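Local coordinates for DnaD domain protein (Enterococcus faecalis, PDB 2I5U) that is of unknown function but probably takes part in initiating DNA replication, as a DnaD-domain protein of the DnaB/DnaD family, at residues I45-A48 with I49-I53. Numbering follows the deposited sequence.
Sequences IVKA and IEIAI
The carboxylate of E50 is the flat side-chain group here, with a methyl over one face: V46 CG1 stands almost squarely above E50 CD at 4.4 Å. K47 comes from the other side, its ammonium tilted well out of the carboxylate plane and its CD carbon beside the OE1 end. K47 NZ lies 3.6 Å from E50 OE1, a long salt bridge between residues three apart on one helix; both charges suit positions that are at least partly exposed. K47 leaves with CG anti to the backbone N (chi1 -178°), then bends at chi2 (73°) and beyond; the folded chain crosses E50 at about a right angle. Its CE and NZ end passes over I51 on the exposed side, NZ 3.4 Å from I51 CG1, while its charge stays near E50.

On another side of the helix, I45 CG2 meets I49 CD1 at 4.0 Å, one turn along, the two branched side chains meeting at a slant and filling buried positions. Beneath them runs ordinary alpha-helical bonding, from I49 N to I45 O (2.9 Å) through A52 N to A48 O (3.0 Å). A48 is buried, as is A52, whose single methyl takes little room beside Y62.

The whole stretch belongs to helix 38-55 of this all-helical domain. I45 packs on F24, W27 and I28 of helix 18-32 and on I4 of helix 2-9, where apolar V46, partly exposed, joins I49 and E50 on I7. I49 also touches I63 of helix 60-73, and I51 its I66 and W70, so contacts with three helices overlap around this one, I45 and I49 each reaching two.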
loop_
_atom_site.group_PDB
_atom_site.type_symbol
_atom_site.label_atom_id
_atom_site.label_comp_id
_atom_site.label_asym_id
_atom_site.label_seq_id
_atom_site.Cartn_x
_atom_site.Cartn_y
_atom_site.Cartn_z
ATOM N N ILE A 45 -0.773 3.415 1.882
ATOM C CA ILE A 45 -0.468 2.007 1.712
ATOM C C ILE A 45 -0.573 1.275 3.066
ATOM O O ILE A 45 -1.159 0.201 3.155
ATOM C CB ILE A 45 0.903 1.775 1.034
ATOM C CG1 ILE A 45 0.857 2.272 -0.415
ATOM C CG2 ILE A 45 1.248 0.298 1.053
ATOM C CD1 ILE A 45 2.206 2.489 -1.022
ATOM N N VAL A 46 -0.031 1.873 4.114
ATOM C CA VAL A 46 -0.141 1.281 5.443
ATOM C C VAL A 46 -1.609 1.054 5.804
ATOM O O VAL A 46 -1.975 -0.024 6.317
ATOM C CB VAL A 46 0.533 2.148 6.505
ATOM C CG1 VAL A 46 0.192 1.634 7.905
ATOM C CG2 VAL A 46 2.048 2.172 6.301
ATOM N N LYS A 47 -2.450 2.058 5.557
ATOM C CA LYS A 47 -3.876 1.934 5.860
ATOM C C LYS A 47 -4.545 0.803 5.055
ATOM O O LYS A 47 -5.367 0.065 5.584
ATOM C CB LYS A 47 -4.603 3.257 5.614
ATOM C CG LYS A 47 -6.077 3.226 5.946
ATOM C CD LYS A 47 -6.313 3.217 7.447
ATOM C CE LYS A 47 -7.539 2.414 7.844
ATOM N NZ LYS A 47 -7.185 0.981 8.064
ATOM N N ALA A 48 -4.230 0.698 3.763
ATOM C CA ALA A 48 -4.783 -0.380 2.941
ATOM C C ALA A 48 -4.339 -1.735 3.507
ATOM O O ALA A 48 -5.107 -2.684 3.518
ATOM C CB ALA A 48 -4.355 -0.242 1.467
ATOM N N ILE A 49 -3.105 -1.837 3.966
ATOM C CA ILE A 49 -2.637 -3.102 4.558
ATOM C C ILE A 49 -3.407 -3.435 5.830
ATOM O O ILE A 49 -3.829 -4.595 6.039
ATOM C CB ILE A 49 -1.116 -3.070 4.833
ATOM C CG1 ILE A 49 -0.381 -3.066 3.496
ATOM C CG2 ILE A 49 -0.677 -4.265 5.657
ATOM C CD1 ILE A 49 1.152 -2.772 3.608
ATOM N N GLU A 50 -3.655 -2.428 6.648
ATOM C CA GLU A 50 -4.484 -2.604 7.858
ATOM C C GLU A 50 -5.881 -3.103 7.515
ATOM O O GLU A 50 -6.418 -4.002 8.174
ATOM C CB GLU A 50 -4.596 -1.290 8.627
ATOM C CG GLU A 50 -3.306 -0.926 9.325
ATOM C CD GLU A 50 -3.398 0.339 10.141
ATOM O OE1 GLU A 50 -3.994 1.326 9.657
ATOM O OE2 GLU A 50 -2.848 0.349 11.274
ATOM N N ILE A 51 -6.469 -2.526 6.474
ATOM C CA ILE A 51 -7.810 -2.954 6.011
ATOM C C ILE A 51 -7.788 -4.430 5.575
ATOM O O ILE A 51 -8.674 -5.202 5.914
ATOM C CB ILE A 51 -8.303 -2.037 4.870
ATOM C CG1 ILE A 51 -8.645 -0.642 5.407
ATOM C CG2 ILE A 51 -9.513 -2.623 4.177
ATOM C CD1 ILE A 51 -8.817 0.429 4.345
ATOM N N ALA A 52 -6.739 -4.821 4.875
ATOM C CA ALA A 52 -6.582 -6.190 4.417
ATOM C C ALA A 52 -6.410 -7.152 5.592
ATOM O O ALA A 52 -6.934 -8.268 5.569
ATOM C CB ALA A 52 -5.368 -6.282 3.455
ATOM N N ILE A 53 -5.651 -6.740 6.602
ATOM C CA ILE A 53 -5.509 -7.550 7.820
ATOM C C ILE A 53 -6.875 -7.791 8.472
ATOM O O ILE A 53 -7.236 -8.927 8.805
ATOM C CB ILE A 53 -4.563 -6.909 8.850
ATOM C CG1 ILE A 53 -3.131 -6.888 8.325
ATOM C CG2 ILE A 53 -4.574 -7.722 10.165
ATOM C CD1 ILE A 53 -2.228 -5.911 9.068
#